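Local coordinates for protein putative dioxygenase (Nostoc punctiforme, PDB 2PEB) that probably acts as a metal-dependent ring-cleaving dioxygenase of the Dopa 4,5-dioxygenase family, and here holds a zinc ion at a three-histidine site, at residues H15-A20 and G50-G55; D24-V29 and E78-L83; A35-Q40 and P63-K68; V84-G89 and A96-W101; D90-H95 and L108-L113. All blocks are in the same frame, centred on the assembly; numbering follows the deposited sequence. Where two conformers were deposited one is given.

Contact 1 (H15-A20 and G50-G55). With ZN (zinc ion), chain C.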
# COMPACT_ATOMS: atom_id res chain seq x y z
N HIS A 15 2.38 -6.96 8.35
CA HIS A 15 1.70 -7.26 9.62
C HIS A 15 0.21 -7.45 9.29
O HIS A 15 -0.46 -6.52 8.82
CB HIS A 15 1.99 -6.17 10.68
CG HIS A 15 3.44 -6.12 11.08
ND1 HIS A 15 3.93 -6.87 12.14
CD2 HIS A 15 4.51 -5.46 10.58
CE1 HIS A 15 5.23 -6.70 12.24
NE2 HIS A 15 5.60 -5.81 11.35
N VAL A 16 -0.26 -8.67 9.46
CA VAL A 16 -1.64 -9.05 9.14
C VAL A 16 -2.39 -9.07 10.43
O VAL A 16 -2.14 -9.91 11.32
CB VAL A 16 -1.69 -10.42 8.43
CG1 VAL A 16 -3.12 -10.78 8.08
CG2 VAL A 16 -0.80 -10.45 7.17
N TYR A 17 -3.28 -8.10 10.60
CA TYR A 17 -4.08 -7.95 11.79
C TYR A 17 -5.34 -8.82 11.75
O TYR A 17 -5.92 -9.07 10.68
CB TYR A 17 -4.42 -6.48 12.04
CG TYR A 17 -3.17 -5.66 12.19
CD1 TYR A 17 -2.54 -5.56 13.41
CD2 TYR A 17 -2.57 -5.00 11.09
CE1 TYR A 17 -1.35 -4.86 13.56
CE2 TYR A 17 -1.38 -4.26 11.24
CZ TYR A 17 -0.79 -4.20 12.50
OH TYR A 17 0.39 -3.53 12.71
N PHE A 18 -5.76 -9.25 12.92
CA PHE A 18 -6.97 -10.05 13.02
C PHE A 18 -7.57 -9.98 14.42
O PHE A 18 -6.94 -9.52 15.37
CB PHE A 18 -6.67 -11.52 12.64
CG PHE A 18 -5.66 -12.15 13.54
CD1 PHE A 18 -6.04 -12.75 14.73
CD2 PHE A 18 -4.29 -12.06 13.23
CE1 PHE A 18 -5.11 -13.27 15.58
CE2 PHE A 18 -3.37 -12.57 14.09
CZ PHE A 18 -3.76 -13.18 15.25
N ASP A 19 -8.79 -10.47 14.54
CA ASP A 19 -9.38 -10.71 15.86
C ASP A 19 -9.98 -12.11 15.84
O ASP A 19 -9.86 -12.80 14.83
CB ASP A 19 -10.39 -9.63 16.24
CG ASP A 19 -11.50 -9.46 15.24
OD1 ASP A 19 -11.79 -10.39 14.48
OD2 ASP A 19 -12.10 -8.37 15.21
N ALA A 20 -10.61 -12.53 16.94
CA ALA A 20 -11.23 -13.87 17.00
C ALA A 20 -12.12 -14.15 15.80
O ALA A 20 -12.09 -15.25 15.27
CB ALA A 20 -12.05 -14.02 18.28
N GLY A 50 3.67 -4.60 21.50
CA GLY A 50 4.54 -3.51 21.03
C GLY A 50 3.78 -2.35 20.40
O GLY A 50 2.88 -1.76 21.02
N PRO A 51 4.11 -2.02 19.14
CA PRO A 51 3.38 -0.93 18.50
C PRO A 51 1.96 -1.29 18.07
O PRO A 51 1.18 -0.39 17.74
CB PRO A 51 4.23 -0.64 17.27
CG PRO A 51 4.79 -1.91 16.91
CD PRO A 51 5.11 -2.59 18.22
N HIS A 52 1.63 -2.59 18.06
CA HIS A 52 0.43 -3.13 17.36
C HIS A 52 -0.83 -3.08 18.19
O HIS A 52 -0.83 -3.54 19.35
CB HIS A 52 0.68 -4.56 16.93
CG HIS A 52 1.88 -4.67 16.07
ND1 HIS A 52 1.92 -4.18 14.78
CD2 HIS A 52 3.12 -5.14 16.34
CE1 HIS A 52 3.13 -4.36 14.29
NE2 HIS A 52 3.87 -4.94 15.22
N PRO A 53 -1.91 -2.52 17.61
CA PRO A 53 -3.12 -2.35 18.39
C PRO A 53 -4.15 -3.47 18.33
O PRO A 53 -5.26 -3.31 18.85
CB PRO A 53 -3.72 -1.09 17.77
CG PRO A 53 -3.43 -1.20 16.41
CD PRO A 53 -2.09 -1.89 16.28
N LYS A 54 -3.75 -4.59 17.72
CA LYS A 54 -4.63 -5.70 17.47
C LYS A 54 -3.73 -6.93 17.31
O LYS A 54 -2.56 -6.80 16.99
CB LYS A 54 -5.43 -5.41 16.18
CG LYS A 54 -6.60 -6.30 15.95
CD LYS A 54 -7.43 -5.87 14.73
CE LYS A 54 -8.35 -4.68 15.01
NZ LYS A 54 -9.47 -4.59 14.01
N GLY A 55 -4.25 -8.11 17.57
CA GLY A 55 -3.52 -9.31 17.24
C GLY A 55 -3.05 -9.30 15.79
O GLY A 55 -3.69 -8.73 14.90
ZN ZN C . 7.39 -5.28 11.10
O HOH W 1 -7.12 -8.55 17.87
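Y17 and H52 meet through their polar rims: Y17 OH and H52 ND1 lie 2.7 Å apart, joined by a hydrogen bond, the hydroxyl at the imidazole edge, in its plane. Y17 CG, anti to the carbonyl carbon (chi1 -59°), carries the ring out to H52; the two rings are turned 48° from each other. H52 CE1 sits over a face of H15, 3.4 Å from H15 ND1, while H15 NE2 binds the zinc ion at 1.9 Å. H13 and H85 complete this three-histidine centre, so H52 is a second-layer group touching a metal ligand; its NE2 hydrogen-bonds to an unidentified molecule, probably from the crystallisation liquor. A phenylalanine in place of Y17 would probably leave H52 ND1 without this partner and the imidazole freer to turn. At the far end of the tyrosine, G55 O takes the hydrogen bond of F18 N (2.9 Å) and a CA-H...O contact from Y17 CA (3.2 Å). G55 C lies over one face of the F18 ring.

Contact 2 (D24-V29 and E78-L83)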
# COMPACT_ATOMS: atom_id res chain seq x y z
N ASP A 24 -9.55 -17.13 11.47
CA ASP A 24 -9.50 -18.20 10.49
C ASP A 24 -9.19 -17.71 9.09
O ASP A 24 -8.41 -18.33 8.37
CB ASP A 24 -10.78 -19.05 10.51
CG ASP A 24 -10.96 -19.82 11.82
OD1 ASP A 24 -9.94 -20.19 12.47
OD2 ASP A 24 -12.12 -20.06 12.19
N VAL A 25 -9.78 -16.59 8.67
CA VAL A 25 -9.37 -15.95 7.43
C VAL A 25 -7.85 -15.62 7.46
O VAL A 25 -7.10 -15.81 6.51
CB VAL A 25 -10.18 -14.63 7.17
CG1 VAL A 25 -9.59 -13.84 6.02
CG2 VAL A 25 -11.65 -14.97 6.94
N ALA A 26 -7.41 -15.09 8.58
CA ALA A 26 -6.00 -14.73 8.74
C ALA A 26 -5.13 -15.99 8.57
O ALA A 26 -4.06 -15.94 7.99
CB ALA A 26 -5.77 -14.11 10.14
N ALA A 27 -5.61 -17.12 9.10
CA ALA A 27 -4.83 -18.39 9.03
C ALA A 27 -4.71 -18.84 7.58
O ALA A 27 -3.67 -19.32 7.14
CB ALA A 27 -5.44 -19.47 9.88
N ARG A 28 -5.80 -18.67 6.84
CA ARG A 28 -5.82 -19.05 5.42
C ARG A 28 -4.92 -18.17 4.56
O ARG A 28 -4.28 -18.63 3.62
CB ARG A 28 -7.26 -19.02 4.89
CG ARG A 28 -8.19 -19.99 5.60
CD ARG A 28 -9.23 -20.58 4.66
NE ARG A 28 -10.02 -19.55 4.00
CZ ARG A 28 -11.11 -18.96 4.51
NH1 ARG A 28 -11.55 -19.27 5.73
NH2 ARG A 28 -11.74 -18.03 3.80
N VAL A 29 -4.90 -16.88 4.86
CA VAL A 29 -4.05 -15.94 4.16
C VAL A 29 -2.62 -16.31 4.46
O VAL A 29 -1.74 -16.25 3.60
CB VAL A 29 -4.38 -14.46 4.58
CG1 VAL A 29 -3.24 -13.54 4.14
CG2 VAL A 29 -5.77 -14.02 4.01
N GLU A 78 -8.98 -10.84 1.85
CA GLU A 78 -10.29 -11.15 2.37
C GLU A 78 -10.68 -10.25 3.53
O GLU A 78 -11.18 -10.73 4.57
CB GLU A 78 -10.33 -12.61 2.81
CG GLU A 78 -10.27 -13.58 1.69
CD GLU A 78 -10.61 -14.97 2.18
OE1 GLU A 78 -11.80 -15.21 2.51
OE2 GLU A 78 -9.68 -15.81 2.26
N GLY A 79 -10.53 -8.95 3.34
CA GLY A 79 -11.06 -7.99 4.26
C GLY A 79 -10.18 -7.70 5.45
O GLY A 79 -10.54 -6.86 6.26
N LEU A 80 -9.05 -8.38 5.55
CA LEU A 80 -8.11 -8.12 6.66
C LEU A 80 -7.36 -6.81 6.46
O LEU A 80 -7.08 -6.40 5.33
CB LEU A 80 -7.08 -9.26 6.73
CG LEU A 80 -7.68 -10.61 7.09
CD1 LEU A 80 -6.57 -11.68 6.94
CD2 LEU A 80 -8.30 -10.63 8.50
N ASP A 81 -7.06 -6.13 7.56
CA ASP A 81 -6.22 -4.93 7.47
C ASP A 81 -4.77 -5.37 7.59
O ASP A 81 -4.44 -6.22 8.46
CB ASP A 81 -6.57 -3.94 8.57
CG ASP A 81 -8.05 -3.56 8.56
OD1 ASP A 81 -8.57 -3.32 7.44
OD2 ASP A 81 -8.70 -3.52 9.63
N ILE A 82 -3.92 -4.80 6.74
CA ILE A 82 -2.54 -5.22 6.60
C ILE A 82 -1.65 -4.01 6.42
O ILE A 82 -1.81 -3.20 5.52
CB ILE A 82 -2.35 -6.21 5.41
CG1 ILE A 82 -3.21 -7.44 5.58
CG2 ILE A 82 -0.95 -6.68 5.28
CD1 ILE A 82 -3.15 -8.34 4.39
N LEU A 83 -0.75 -3.86 7.36
CA LEU A 83 0.36 -2.96 7.25
C LEU A 83 1.54 -3.57 6.52
O LEU A 83 2.00 -4.67 6.85
CB LEU A 83 0.81 -2.61 8.66
CG LEU A 83 2.07 -1.75 8.76
CD1 LEU A 83 1.78 -0.32 8.27
CD2 LEU A 83 2.60 -1.67 10.22
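V25 turns CG1 anti to its backbone N (chi1 170°), which carries this methyl out from the helix to E78 and L80. L80, with CG anti to its own carbonyl carbon (chi1 -65°), sends CD1 back to meet it. The two methyls, V25 CG1 and L80 CD1, are 3.8 Å apart, and V25 CG1 also presses on E78 CB at 3.5 Å. L80 CD1 is the common meeting point of the apolar patch: it lies 3.6 Å from A26 CA, where the small side chain lets it come close to the helix backbone, and one turn further on it meets V29 CG2 tip to tip at 3.8 Å. At the outer margin the chemistry changes. The E78 chain, extended beyond CG, reaches across the helix surface to R28, which is bent at chi2 and chi3 so that its NH2 forms a salt bridge with E78 OE1 at 3.1 Å. The guanidinium and carboxylate planes stand 46° apart, and the second link, R28 NH2 to E78 OE2, is weak; the pair therefore lacks the flat two-pronged fit. Deeper in, V16 and F18 of strand 11-18 and L73 of helix 66-76 continue the apolar layer. The topology is the ferredoxin-like alpha+beta fold (beta-alpha-beta-beta-alpha-beta, here with an added strand 100-102), in which helix 23-36 packs on one face of the antiparallel sheet.

Contact 3 (A35-Q40 and P63-K68)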
# COMPACT_ATOMS: atom_id res chain seq x y z
N ALA A 35 2.84 -20.82 1.15
CA ALA A 35 2.75 -21.77 0.04
C ALA A 35 3.34 -21.18 -1.22
O ALA A 35 3.85 -21.90 -2.06
CB ALA A 35 1.27 -22.12 -0.22
N ARG A 36 3.24 -19.87 -1.38
CA ARG A 36 3.54 -19.25 -2.69
C ARG A 36 4.83 -18.45 -2.80
O ARG A 36 5.39 -18.35 -3.87
CB ARG A 36 2.39 -18.34 -3.10
CG ARG A 36 1.09 -19.02 -3.37
CD ARG A 36 -0.05 -18.04 -3.63
NE ARG A 36 -1.21 -18.74 -4.16
CZ ARG A 36 -2.03 -19.52 -3.46
NH1 ARG A 36 -1.85 -19.71 -2.15
NH2 ARG A 36 -3.05 -20.12 -4.07
N PHE A 37 5.25 -17.80 -1.72
CA PHE A 37 6.28 -16.78 -1.81
C PHE A 37 7.45 -17.10 -0.91
O PHE A 37 7.40 -18.01 -0.07
CB PHE A 37 5.69 -15.40 -1.50
CG PHE A 37 4.45 -15.10 -2.30
CD1 PHE A 37 4.50 -14.99 -3.67
CD2 PHE A 37 3.22 -15.00 -1.66
CE1 PHE A 37 3.31 -14.73 -4.41
CE2 PHE A 37 2.04 -14.75 -2.37
CZ PHE A 37 2.08 -14.66 -3.76
N GLU A 38 8.56 -16.39 -1.16
CA GLU A 38 9.75 -16.51 -0.34
C GLU A 38 9.61 -15.56 0.82
O GLU A 38 9.86 -14.35 0.73
CB GLU A 38 10.99 -16.23 -1.15
CG GLU A 38 11.13 -17.19 -2.31
CD GLU A 38 12.32 -16.90 -3.23
OE1 GLU A 38 13.11 -15.96 -2.97
OE2 GLU A 38 12.47 -17.64 -4.21
N VAL A 39 9.10 -16.10 1.92
CA VAL A 39 8.79 -15.31 3.10
C VAL A 39 9.24 -16.02 4.37
O VAL A 39 9.52 -17.21 4.37
CB VAL A 39 7.28 -15.02 3.26
CG1 VAL A 39 6.74 -14.15 2.11
CG2 VAL A 39 6.50 -16.33 3.42
N GLN A 40 9.43 -15.25 5.43
CA GLN A 40 9.71 -15.75 6.77
C GLN A 40 8.50 -15.39 7.60
O GLN A 40 8.20 -14.21 7.76
CB GLN A 40 10.98 -15.07 7.34
CG GLN A 40 12.17 -14.93 6.37
CD GLN A 40 12.80 -13.51 6.32
OE1 GLN A 40 12.74 -12.82 5.29
NE2 GLN A 40 13.41 -13.07 7.43
N PRO A 63 13.33 -7.58 -0.86
CA PRO A 63 12.69 -6.69 -1.84
C PRO A 63 12.20 -7.37 -3.11
O PRO A 63 11.16 -6.91 -3.65
CB PRO A 63 13.77 -5.65 -2.11
CG PRO A 63 14.49 -5.57 -0.80
CD PRO A 63 14.63 -7.05 -0.44
N ASN A 64 12.87 -8.44 -3.57
CA ASN A 64 12.44 -9.18 -4.77
C ASN A 64 11.07 -9.92 -4.67
O ASN A 64 10.57 -10.45 -5.66
CB ASN A 64 13.53 -10.05 -5.34
CG ASN A 64 13.77 -11.33 -4.57
OD1 ASN A 64 13.01 -11.72 -3.70
ND2 ASN A 64 14.82 -12.03 -4.96
N GLN A 65 10.45 -9.93 -3.50
CA GLN A 65 9.11 -10.46 -3.33
C GLN A 65 8.01 -9.42 -3.24
O GLN A 65 6.83 -9.77 -3.17
CB GLN A 65 9.11 -11.31 -2.05
CG GLN A 65 10.04 -12.50 -2.08
CD GLN A 65 9.75 -13.48 -3.20
OE1 GLN A 65 8.70 -14.17 -3.19
NE2 GLN A 65 10.64 -13.55 -4.16
N PHE A 66 8.37 -8.13 -3.25
CA PHE A 66 7.43 -7.06 -3.02
C PHE A 66 6.35 -7.09 -4.08
O PHE A 66 5.14 -7.08 -3.73
CB PHE A 66 8.15 -5.70 -2.92
CG PHE A 66 7.26 -4.58 -2.66
CD1 PHE A 66 6.95 -4.20 -1.36
CD2 PHE A 66 6.71 -3.87 -3.72
CE1 PHE A 66 6.11 -3.15 -1.12
CE2 PHE A 66 5.86 -2.82 -3.47
CZ PHE A 66 5.54 -2.45 -2.17
N ASP A 67 6.74 -7.33 -5.32
CA ASP A 67 5.73 -7.33 -6.41
C ASP A 67 5.04 -8.70 -6.57
O ASP A 67 4.21 -8.90 -7.49
CB ASP A 67 6.33 -6.81 -7.72
CG ASP A 67 7.30 -7.76 -8.34
OD1 ASP A 67 7.48 -8.90 -7.85
OD2 ASP A 67 7.87 -7.34 -9.36
N LYS A 68 5.36 -9.64 -5.69
CA LYS A 68 4.65 -10.89 -5.61
C LYS A 68 3.71 -10.90 -4.43
O LYS A 68 2.51 -11.08 -4.60
CB LYS A 68 5.62 -12.07 -5.57
CG LYS A 68 6.56 -12.05 -6.80
CD LYS A 68 7.68 -13.07 -6.71
CE LYS A 68 8.61 -13.01 -7.94
NZ LYS A 68 7.88 -12.54 -9.15
O HOH W 2 13.54 -13.63 -1.71
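N64 and E38 face each other through a water, which donates to N64 OD1 and to E38 OE1 and so separates two acceptors that have no bond of their own. The contact joins the end of helix 23-36 to the start of helix 66-76, the two helices that pack on one face of the ferredoxin-like sheet, and a short 3-10 turn at 63-65 leads into the second. The next residue, Q65, does most of the work. Its chain bends at chi2 (-59°), which folds the amide back over E38, where it stacks on the carboxylate with the two planes only 8° apart; Q65 CD lies 3.6 Å from E38 CB. Both ends of the amide are engaged: Q65 OE1 accepts from E38 N at 3.0 Å along a nearly straight N-H (167°), the donor standing above the carbonyl plane, while Q65 NE2 gives a hydrogen to N64 OD1 at 3.0 Å, a partner lying in the amide plane. These two bonds fix the amide's rotation. F66 and D67 look instead to the second subunit, F66 meeting its own counterpart there. Last comes K68, whose aliphatic root rather than its charge makes the contact. F37 lays one ring face against the K68 backbone and takes R36 CB over the centre of the other, and its CD1 is 3.7 Å from K68 CB.

Contact 4 (V84-G89 and A96-W101). With ZN (zinc ion), chain C; EDO (1,2-ethanediol), chain F.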
# COMPACT_ATOMS: atom_id res chain seq x y z
N VAL A 84 2.05 -2.88 5.53
CA VAL A 84 3.32 -3.24 4.93
C VAL A 84 4.34 -2.10 5.12
O VAL A 84 4.08 -0.98 4.80
CB VAL A 84 3.22 -3.60 3.43
CG1 VAL A 84 4.65 -3.98 2.86
CG2 VAL A 84 2.17 -4.73 3.20
N HIS A 85 5.50 -2.42 5.68
CA HIS A 85 6.51 -1.42 5.94
C HIS A 85 7.85 -1.93 5.46
O HIS A 85 8.10 -3.12 5.43
CB HIS A 85 6.52 -0.94 7.41
CG HIS A 85 7.09 -1.91 8.40
ND1 HIS A 85 8.44 -2.13 8.51
CD2 HIS A 85 6.51 -2.70 9.34
CE1 HIS A 85 8.67 -3.06 9.44
NE2 HIS A 85 7.51 -3.41 9.97
N PRO A 86 8.70 -1.01 5.02
CA PRO A 86 10.06 -1.34 4.65
C PRO A 86 10.91 -1.46 5.87
O PRO A 86 10.48 -1.10 6.98
CB PRO A 86 10.47 -0.14 3.81
CG PRO A 86 9.71 0.98 4.43
CD PRO A 86 8.45 0.45 4.85
N GLU A 87 12.10 -2.01 5.64
CA GLU A 87 13.12 -2.10 6.66
C GLU A 87 14.32 -1.36 6.13
O GLU A 87 15.01 -1.87 5.25
CB GLU A 87 13.46 -3.56 6.94
CG GLU A 87 12.31 -4.29 7.52
CD GLU A 87 12.55 -5.77 7.63
OE1 GLU A 87 12.81 -6.42 6.60
OE2 GLU A 87 12.45 -6.29 8.76
N THR A 88 14.55 -0.14 6.64
CA THR A 88 15.59 0.74 6.20
C THR A 88 16.52 1.15 7.34
O THR A 88 17.42 1.96 7.15
CB THR A 88 14.99 2.04 5.64
OG1 THR A 88 14.42 2.79 6.71
CG2 THR A 88 13.93 1.73 4.59
N GLY A 89 16.33 0.55 8.52
CA GLY A 89 17.13 0.89 9.69
C GLY A 89 16.61 2.10 10.47
O GLY A 89 17.35 2.65 11.28
N ALA A 96 5.82 4.63 10.56
CA ALA A 96 4.94 5.77 10.56
C ALA A 96 4.81 6.52 9.22
O ALA A 96 3.76 7.11 8.95
CB ALA A 96 5.34 6.73 11.68
N VAL A 97 5.89 6.56 8.45
CA VAL A 97 6.01 7.44 7.30
C VAL A 97 6.11 6.63 6.01
O VAL A 97 5.50 6.98 4.98
CB VAL A 97 7.24 8.37 7.45
CG1 VAL A 97 7.36 9.32 6.31
CG2 VAL A 97 7.18 9.17 8.78
N TYR A 98 6.89 5.55 6.04
CA TYR A 98 7.26 4.86 4.83
C TYR A 98 6.35 3.69 4.56
O TYR A 98 6.64 2.94 3.64
CB TYR A 98 8.72 4.36 4.86
CG TYR A 98 9.79 5.39 5.09
CD1 TYR A 98 9.64 6.71 4.63
CD2 TYR A 98 10.96 5.05 5.74
CE1 TYR A 98 10.64 7.63 4.80
CE2 TYR A 98 11.95 5.97 5.92
CZ TYR A 98 11.77 7.26 5.48
OH TYR A 98 12.75 8.15 5.69
N SER A 99 5.30 3.51 5.33
CA SER A 99 4.51 2.31 5.25
C SER A 99 3.32 2.51 4.31
O SER A 99 3.09 3.63 3.82
CB SER A 99 4.03 1.89 6.66
OG SER A 99 3.42 3.00 7.30
N LEU A 100 2.60 1.44 4.05
CA LEU A 100 1.33 1.48 3.35
C LEU A 100 0.36 0.55 4.04
O LEU A 100 0.79 -0.37 4.75
CB LEU A 100 1.51 1.05 1.89
CG LEU A 100 1.91 -0.37 1.59
CD1 LEU A 100 0.72 -1.33 1.73
CD2 LEU A 100 2.59 -0.40 0.17
N TRP A 101 -0.92 0.72 3.72
CA TRP A 101 -1.99 -0.04 4.32
C TRP A 101 -2.89 -0.62 3.26
O TRP A 101 -3.22 0.09 2.30
CB TRP A 101 -2.83 0.81 5.25
CG TRP A 101 -2.23 1.01 6.57
CD1 TRP A 101 -1.51 2.08 6.96
CD2 TRP A 101 -2.32 0.13 7.69
NE1 TRP A 101 -1.13 1.94 8.26
CE2 TRP A 101 -1.64 0.76 8.75
CE3 TRP A 101 -2.95 -1.10 7.93
CZ2 TRP A 101 -1.53 0.20 10.01
CZ3 TRP A 101 -2.85 -1.65 9.19
CH2 TRP A 101 -2.15 -1.00 10.21
ZN ZN C . 7.39 -5.28 11.10
C1 EDO F . 1.10 5.16 7.07
O1 EDO F . -0.24 5.57 6.80
C2 EDO F . 1.93 5.70 5.94
O2 EDO F . 1.29 5.33 4.70
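P86 and Y98 meet at about a right angle, and the proline CG and CD press against the root of the tyrosine: P86 CG lies 3.5 Å from Y98 CB, and P86 CD comes within 3.3 Å of Y98 O, a buried carbonyl for which the model offers no polar partner. One residue earlier, H85 leads from the sheet to the metal. Its CB rests on S99 CB at 3.8 Å. From there chi1 of 74° places CG between the backbone N and carbonyl carbon, turning the ring away from S99 and toward the metal. On one side of the imidazole ND1 donates to P86 O at 2.8 Å, with the acceptor in the ring plane, and at the tip NE2 binds the zinc ion at 2.2 Å. The backbone bond thus holds the ring's rotation and leaves NE2 directed at the metal. One residue earlier again, V84 pairs with L100 as an antiparallel hydrogen-bonded couple: V84 N to L100 O and L100 N to V84 O are both 2.9 Å, and nearly straight. Their side chains lie alongside on one face, and L102 of the second subunit packs on L100. This is a metal ligand on a strand next to the outermost of this chain, whose W101 backbone bonds to the second subunit; with H13 and H15 of strand 11-18 it forms the three-histidine zinc site.

Contact 5 (D90-H95 and L108-L113)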
# COMPACT_ATOMS: atom_id res chain seq x y z
N ASP A 90 15.38 2.52 10.18
CA ASP A 90 14.76 3.64 10.90
C ASP A 90 13.38 3.21 11.31
O ASP A 90 12.43 3.44 10.60
CB ASP A 90 14.70 4.87 10.01
CG ASP A 90 14.03 6.06 10.69
OD1 ASP A 90 13.40 5.86 11.77
OD2 ASP A 90 14.12 7.18 10.13
N ALA A 91 13.30 2.52 12.44
CA ALA A 91 12.06 1.86 12.82
C ALA A 91 10.87 2.80 12.89
O ALA A 91 9.80 2.46 12.44
CB ALA A 91 12.24 1.14 14.12
N VAL A 92 11.08 3.99 13.45
CA VAL A 92 9.98 4.93 13.57
C VAL A 92 9.47 5.39 12.21
O VAL A 92 8.27 5.31 11.95
CB VAL A 92 10.35 6.11 14.37
CG1 VAL A 92 9.27 7.20 14.23
CG2 VAL A 92 10.51 5.70 15.86
N SER A 93 10.38 5.83 11.35
CA SER A 93 9.96 6.23 10.00
C SER A 93 9.43 5.05 9.19
O SER A 93 8.42 5.19 8.47
CB SER A 93 11.07 6.98 9.27
OG SER A 93 11.55 8.06 10.05
N ASP A 94 10.04 3.87 9.32
CA ASP A 94 9.57 2.71 8.58
C ASP A 94 8.08 2.41 8.87
O ASP A 94 7.35 2.05 7.99
CB ASP A 94 10.41 1.46 8.87
CG ASP A 94 11.80 1.54 8.27
OD1 ASP A 94 11.95 2.29 7.29
OD2 ASP A 94 12.72 0.83 8.73
N HIS A 95 7.68 2.48 10.13
CA HIS A 95 6.29 2.22 10.47
C HIS A 95 5.35 3.42 10.26
O HIS A 95 4.22 3.25 9.85
CB HIS A 95 6.22 1.84 11.93
CG HIS A 95 6.80 0.50 12.23
ND1 HIS A 95 8.15 0.25 12.20
CD2 HIS A 95 6.20 -0.66 12.57
CE1 HIS A 95 8.37 -1.02 12.53
NE2 HIS A 95 7.20 -1.58 12.76
N LEU A 108 -1.01 2.77 15.14
CA LEU A 108 0.16 2.15 15.74
C LEU A 108 0.71 2.99 16.89
O LEU A 108 0.64 4.23 16.85
CB LEU A 108 1.26 1.98 14.69
CG LEU A 108 0.84 1.35 13.34
CD1 LEU A 108 2.01 1.37 12.41
CD2 LEU A 108 0.33 -0.08 13.54
N ASN A 109 1.27 2.33 17.91
CA ASN A 109 1.99 3.02 18.95
C ASN A 109 3.44 3.27 18.46
O ASN A 109 4.34 2.45 18.60
CB ASN A 109 1.93 2.29 20.29
CG ASN A 109 2.69 3.02 21.36
OD1 ASN A 109 3.35 4.03 21.10
ND2 ASN A 109 2.63 2.50 22.59
N ILE A 110 3.62 4.43 17.84
CA ILE A 110 4.93 4.84 17.36
C ILE A 110 5.88 5.22 18.49
O ILE A 110 7.09 4.99 18.40
CB ILE A 110 4.81 5.99 16.35
CG1 ILE A 110 3.91 5.57 15.18
CG2 ILE A 110 6.19 6.37 15.84
CD1 ILE A 110 4.39 4.34 14.42
N GLU A 111 5.36 5.80 19.56
CA GLU A 111 6.19 6.14 20.67
C GLU A 111 6.88 4.92 21.24
O GLU A 111 7.99 5.04 21.79
CB GLU A 111 5.38 6.85 21.75
CG GLU A 111 6.25 7.53 22.79
CD GLU A 111 7.19 8.57 22.18
OE1 GLU A 111 6.85 9.12 21.10
OE2 GLU A 111 8.25 8.82 22.79
N PHE A 112 6.24 3.75 21.15
CA PHE A 112 6.86 2.50 21.61
C PHE A 112 8.18 2.27 20.88
O PHE A 112 9.16 1.84 21.48
CB PHE A 112 5.91 1.30 21.41
CG PHE A 112 6.53 -0.03 21.77
CD1 PHE A 112 7.17 -0.80 20.80
CD2 PHE A 112 6.48 -0.50 23.07
CE1 PHE A 112 7.75 -2.02 21.12
CE2 PHE A 112 7.04 -1.74 23.40
CZ PHE A 112 7.69 -2.49 22.42
N LEU A 113 8.17 2.56 19.58
CA LEU A 113 9.36 2.43 18.77
C LEU A 113 10.37 3.55 19.09
O LEU A 113 11.56 3.28 19.18
CB LEU A 113 8.98 2.42 17.28
CG LEU A 113 8.01 1.33 16.86
CD1 LEU A 113 7.56 1.62 15.46
CD2 LEU A 113 8.68 -0.04 16.98
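L113 places CD1 over one face of the H95 imidazole in a CH-pi contact, 3.7 Å from the ring centroid and 20° off its normal, with H95 CG the nearest ring atom at 3.5 Å. Beside it V92 splits its two methyls: CG1 reaches I110 CG2 at 3.6 Å, and CG2 lies against L113 CB at 3.9 Å. I110 CD1 touches H95 CB, and L108 CD1 the H95 backbone O. Two short helices, 91-96 and 110-115, are joined here by apolar contacts alone, beside the zinc site: the H95 ring also meets that of the metal ligand H85, and H95 NE2 hydrogen-bonds to an unidentified molecule, probably from the crystallisation liquor. H95 CG stands anti to the carbonyl carbon (chi1 -71°), which lays the ring where ND1 can donate to A91 O at 2.8 Å. That carbonyl also takes the hydrogen of H95 N, the two donors approaching from opposite faces of its plane. An alanine at H95 is likely to open a gap beneath L113 CD1 and deprive the bound molecule of its imidazole mate. Farther out, each helix start is capped. D90 OD1 accepts from S93 N at 3.0 Å and D90 OD2 from S93 OG at 2.7 Å, both above the carboxylate plane, and N109 OD1 receives F112 N at 2.9 Å as the second helix's N-cap.

Overall arrangement
Contacts 1 and 4 are the buried ones, and both supply zinc ligands from neighbouring strands 11-18 and 82-87; in contact 4 a backbone carbonyl orients the ligand itself, in contact 1 a tyrosine holds a second-layer histidine against one. Contact 2 shares strand 82-87 with contact 4 and helix 23-36 with contact 3, and is half buried: methyls inside, a salt bridge outside. Contacts 3 and 5 lie at the surface and differ in kind, the first resting on a glutamine amide, a carboxylate, a water and a phenylalanine ring, the second on apolar side chains. Contact 5 nevertheless borders the site, joined to contact 4 through T88 and D94. Contacts 3 and 4 both reach the second subunit.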